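Local coordinates for Card1 endonuclease domain-containing protein (Vibrio cholerae, PDB 1XMX), which is of uncharacterised function but probably binds nucleic acid, and carries an endonuclease-type domain of the PDDEXK clan beside a Rossmann-like domain, at residues R45-V49 against D146-G152; I10-P14 against Q39-Y43. One frame throughout, in Å; residues are numbered along the deposited sequence.

Overall arrangement
Contact 1 and contact 2 use successive turns of helix 40-52, and their centres lie 10 Å apart. In contact 2 the first turn packs on the 10-14 loop, which follows strand 4-9 of the Rossmann-like sheet. In contact 1 the next turn meets helix 144-150, just ahead of strand 154-156 of the second sheet. Leu46 joins the two: its CD1 is 3.7 Å from Ile10 CG1, and its CD2 is 3.9 Å from Pro14 CG. Phe151 also reaches the loop, with CE1 3.5 Å from Gln12 O. A magnesium ion lies about 8 Å from the side chain of Asp11, so the loop is near it but that side chain does not ligate it.

Contact 1 of 2, residues R45-V49 against D146-G152; sequences RLSDV and DYLTIFG
The carbonyl oxygen of Thr149 is held by the turn that closes its helix and touched by Arg45 from across the contact. Gly152 N donates a hydrogen bond to Thr149 O at 3.0 Å. The aliphatic stem of Arg45 lies alongside the same oxygen, with Arg45 CD 3.3 Å from Thr149 O. The Arg45 chain is extended from CG to NE and carries the guanidinium past the helix end. There Gly152 CA sits over the centre of one face of the Arg45 guanidinium, 3.4 Å above its plane. Gly152 has a positive phi of 89° and is the C-prime residue of a Schellman motif that ends helix 144-150. With no side chain, it lets the flat cation approach this closely.

The two helical segments run nearly antiparallel, at 160°, with their axes 8.8 Å apart. They join helix 40-52 of the Rossmann-like part to helix 144-150, which leads into strand 154-156 of the second sheet. At the other end Val49 CG1 stands anti to the backbone N (chi1 166°) and meets Asp146 CG at 3.7 Å. Val49 CG2 also touches the carboxylate but lies closer to Asp146 O, at 3.6 Å, and reaches Ile150 CG1 at 3.9 Å. Thr149 CG2 is 4.0 Å from Val49 CG2.

The two sides thus meet by van der Waals contact: methyls and the Arg45 stem rest on backbone carbonyls, a carboxylate and a glycine. The polar ends bond elsewhere, Asp146 in a salt bridge with Arg53 and the Thr149 hydroxyl to Ala145 O. The positive Arg45 group lies at the carbonyl end of helix 144-150, where the helix dipole would probably favour it.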
# COMPACT_ATOMS: atom_id res chain seq x y z
N ARG A 45 -16.86 -3.44 7.29
CA ARG A 45 -15.45 -3.60 6.85
C ARG A 45 -14.44 -3.52 8.00
O ARG A 45 -13.46 -4.32 8.08
CB ARG A 45 -15.11 -2.54 5.83
CG ARG A 45 -15.79 -2.73 4.51
CD ARG A 45 -15.59 -1.46 3.72
NE ARG A 45 -16.43 -1.34 2.55
CZ ARG A 45 -16.74 -0.18 1.96
NH1 ARG A 45 -16.27 0.96 2.46
NH2 ARG A 45 -17.53 -0.16 0.88
N LEU A 46 -14.61 -2.50 8.85
CA LEU A 46 -13.80 -2.38 10.07
C LEU A 46 -13.87 -3.65 10.91
O LEU A 46 -12.85 -4.11 11.48
CB LEU A 46 -14.31 -1.21 10.94
CG LEU A 46 -14.01 0.15 10.34
CD1 LEU A 46 -14.59 1.26 11.14
CD2 LEU A 46 -12.46 0.36 10.24
N SER A 47 -15.09 -4.19 11.03
CA SER A 47 -15.33 -5.41 11.78
C SER A 47 -14.70 -6.63 11.16
O SER A 47 -14.27 -7.48 11.90
CB SER A 47 -16.82 -5.65 11.91
OG SER A 47 -17.35 -4.62 12.73
N ASP A 48 -14.67 -6.74 9.83
CA ASP A 48 -13.95 -7.88 9.16
C ASP A 48 -12.46 -7.93 9.56
O ASP A 48 -11.90 -8.98 9.88
CB ASP A 48 -14.03 -7.77 7.64
CG ASP A 48 -15.43 -7.96 7.13
OD1 ASP A 48 -16.27 -8.46 7.92
OD2 ASP A 48 -15.71 -7.59 5.94
N VAL A 49 -11.81 -6.79 9.54
CA VAL A 49 -10.42 -6.72 9.93
C VAL A 49 -10.25 -7.03 11.45
O VAL A 49 -9.39 -7.86 11.87
CB VAL A 49 -9.91 -5.33 9.61
CG1 VAL A 49 -8.56 -5.06 10.29
CG2 VAL A 49 -9.91 -5.08 8.09
N ASP A 146 -5.72 -5.97 4.94
CA ASP A 146 -6.60 -5.28 5.90
C ASP A 146 -6.89 -3.90 5.42
O ASP A 146 -8.04 -3.42 5.56
CB ASP A 146 -5.88 -5.11 7.20
CG ASP A 146 -5.89 -6.34 8.00
OD1 ASP A 146 -6.78 -7.21 7.69
OD2 ASP A 146 -5.03 -6.44 8.92
N TYR A 147 -5.85 -3.27 4.87
CA TYR A 147 -5.99 -1.93 4.33
C TYR A 147 -6.99 -1.90 3.21
O TYR A 147 -7.84 -1.02 3.17
CB TYR A 147 -4.65 -1.43 3.78
CG TYR A 147 -4.25 -0.15 4.45
CD1 TYR A 147 -4.84 1.05 4.11
CD2 TYR A 147 -3.29 -0.14 5.47
CE1 TYR A 147 -4.47 2.23 4.74
CE2 TYR A 147 -2.91 1.05 6.12
CZ TYR A 147 -3.50 2.22 5.72
OH TYR A 147 -3.16 3.39 6.33
N LEU A 148 -6.91 -2.85 2.28
CA LEU A 148 -7.85 -2.87 1.19
C LEU A 148 -9.27 -3.08 1.68
O LEU A 148 -10.20 -2.40 1.19
CB LEU A 148 -7.48 -3.86 0.10
CG LEU A 148 -6.09 -3.61 -0.53
CD1 LEU A 148 -5.68 -4.75 -1.44
CD2 LEU A 148 -6.04 -2.31 -1.29
N THR A 149 -9.46 -4.02 2.62
CA THR A 149 -10.78 -4.27 3.14
C THR A 149 -11.36 -2.98 3.72
O THR A 149 -12.49 -2.58 3.42
CB THR A 149 -10.73 -5.33 4.24
OG1 THR A 149 -10.23 -6.52 3.66
CG2 THR A 149 -12.13 -5.58 4.86
N ILE A 150 -10.59 -2.33 4.56
CA ILE A 150 -11.05 -1.11 5.18
C ILE A 150 -11.59 -0.13 4.15
O ILE A 150 -12.62 0.51 4.41
CB ILE A 150 -9.98 -0.43 6.03
CG1 ILE A 150 -9.72 -1.28 7.28
CG2 ILE A 150 -10.41 1.03 6.39
CD1 ILE A 150 -8.56 -0.78 8.15
N PHE A 151 -10.91 -0.02 3.00
CA PHE A 151 -11.32 0.95 1.99
C PHE A 151 -12.23 0.44 0.87
O PHE A 151 -12.40 1.09 -0.16
CB PHE A 151 -10.10 1.69 1.43
CG PHE A 151 -9.54 2.69 2.40
CD1 PHE A 151 -10.07 3.97 2.49
CD2 PHE A 151 -8.47 2.37 3.22
CE1 PHE A 151 -9.57 4.87 3.38
CE2 PHE A 151 -7.97 3.29 4.09
CZ PHE A 151 -8.51 4.54 4.17
N GLY A 152 -12.82 -0.73 1.09
CA GLY A 152 -13.91 -1.20 0.24
C GLY A 152 -13.51 -1.99 -0.98
O GLY A 152 -14.32 -2.15 -1.91

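Contact 2 of 2, residues I10-P14 against Q39-Y43; sequences IDQDP and QTVIY
Ile10 and Ile42 meet methyl to methyl, CG2 to CG2, at 3.6 Å. They join the loop after strand 4-9, in the parallel part of a Rossmann-like sheet, to the first turn of helix 40-52. The two side chains run alongside with opposite headings. Ile10 CG2 stands anti to its own backbone N, while the CG1 branch (chi1 -77°) carries CD1 to Tyr43 CB at 3.8 Å. Pro14 adds its ring carbon CG, 3.9 Å from Ile42 CG2. The far end of Ile42 extends to the exposed Gln12, where Ile42 CD1 is 3.5 Å from Gln12 NE2.

Gln39, the N-cap residue of the helix, brings polar atoms to the edge of this apolar patch. Its chain runs extended beyond CG and places NE2 near the loop backbone. Gln39 NE2 donates a weak bond to Ile10 O, 3.4 Å long and bent to 138°. One water also bridges the segments: it donates to Gln39 OE1 at 2.8 Å and to Ile10 O at 3.1 Å. The Gln12 and Gln39 amide planes are nearly coplanar, 3° apart. Their near atoms are Gln12 NE2 and Gln39 NE2, 3.6 Å apart, which are not hydrogen-bonded.

Further out, Phe59 lies against the Tyr43 ring, and Ile10 is hydrogen-bonded through its backbone to Ile34 of the neighbouring strand. Asp36 N donates to Gln39 OE1 and steadies the amide.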
# COMPACT_ATOMS: atom_id res chain seq x y z
N ILE A 10 -16.60 6.71 13.38
CA ILE A 10 -16.32 6.33 12.00
C ILE A 10 -16.24 7.56 11.09
O ILE A 10 -17.03 8.52 11.21
CB ILE A 10 -17.37 5.32 11.44
CG1 ILE A 10 -17.11 3.89 11.98
CG2 ILE A 10 -17.32 5.27 9.86
CD1 ILE A 10 -18.28 2.97 11.78
N ASP A 11 -15.27 7.54 10.19
CA ASP A 11 -15.29 8.44 9.06
C ASP A 11 -14.83 7.72 7.79
O ASP A 11 -14.76 6.51 7.80
CB ASP A 11 -14.57 9.78 9.34
CG ASP A 11 -13.05 9.65 9.45
OD1 ASP A 11 -12.50 8.59 9.09
OD2 ASP A 11 -12.42 10.63 9.90
N GLN A 12 -14.56 8.45 6.70
CA GLN A 12 -14.17 7.84 5.45
C GLN A 12 -12.72 7.39 5.45
O GLN A 12 -12.32 6.60 4.64
CB GLN A 12 -14.45 8.77 4.27
CG GLN A 12 -15.85 9.38 4.30
CD GLN A 12 -17.04 8.38 4.19
OE1 GLN A 12 -17.22 7.74 3.14
NE2 GLN A 12 -17.88 8.29 5.27
N ASP A 13 -11.92 7.86 6.40
CA ASP A 13 -10.59 7.25 6.57
C ASP A 13 -10.34 6.80 8.02
O ASP A 13 -9.71 7.51 8.76
CB ASP A 13 -9.54 8.26 6.09
CG ASP A 13 -8.17 7.75 6.19
OD1 ASP A 13 -7.89 6.71 6.84
OD2 ASP A 13 -7.32 8.39 5.61
N PRO A 14 -10.87 5.63 8.42
CA PRO A 14 -10.86 5.22 9.82
C PRO A 14 -9.75 4.28 10.24
O PRO A 14 -9.89 3.61 11.24
CB PRO A 14 -12.18 4.48 9.95
CG PRO A 14 -12.37 3.84 8.58
CD PRO A 14 -11.59 4.64 7.60
N GLN A 39 -23.14 4.70 7.35
CA GLN A 39 -21.79 4.23 7.58
C GLN A 39 -21.76 2.76 8.08
O GLN A 39 -20.70 2.26 8.46
CB GLN A 39 -21.11 5.16 8.58
CG GLN A 39 -20.88 6.52 7.98
CD GLN A 39 -20.28 7.48 8.96
OE1 GLN A 39 -20.81 7.65 10.06
NE2 GLN A 39 -19.15 8.07 8.60
N THR A 40 -22.91 2.09 8.07
CA THR A 40 -23.01 0.66 8.37
C THR A 40 -21.98 -0.19 7.57
O THR A 40 -21.36 -1.15 8.08
CB THR A 40 -24.45 0.15 8.02
OG1 THR A 40 -25.41 0.80 8.85
CG2 THR A 40 -24.56 -1.36 8.23
N VAL A 41 -21.79 0.17 6.31
CA VAL A 41 -20.87 -0.63 5.46
C VAL A 41 -19.39 -0.47 5.91
O VAL A 41 -18.66 -1.45 5.99
CB VAL A 41 -21.10 -0.34 3.95
CG1 VAL A 41 -20.82 1.17 3.66
CG2 VAL A 41 -20.25 -1.32 3.08
N ILE A 42 -18.98 0.77 6.24
CA ILE A 42 -17.67 1.04 6.80
C ILE A 42 -17.52 0.23 8.08
O ILE A 42 -16.53 -0.50 8.26
CB ILE A 42 -17.43 2.56 7.09
CG1 ILE A 42 -17.62 3.41 5.81
CG2 ILE A 42 -16.03 2.78 7.60
CD1 ILE A 42 -17.73 4.93 6.09
N TYR A 43 -18.51 0.30 8.96
CA TYR A 43 -18.54 -0.56 10.13
C TYR A 43 -18.29 -2.07 9.87
O TYR A 43 -17.52 -2.71 10.60
CB TYR A 43 -19.82 -0.37 10.93
CG TYR A 43 -20.05 -1.45 11.99
CD1 TYR A 43 -19.27 -1.51 13.16
CD2 TYR A 43 -21.03 -2.43 11.81
CE1 TYR A 43 -19.49 -2.53 14.15
CE2 TYR A 43 -21.27 -3.41 12.77
CZ TYR A 43 -20.48 -3.47 13.94
OH TYR A 43 -20.74 -4.45 14.92
O HOH W 1 -19.90 9.44 12.00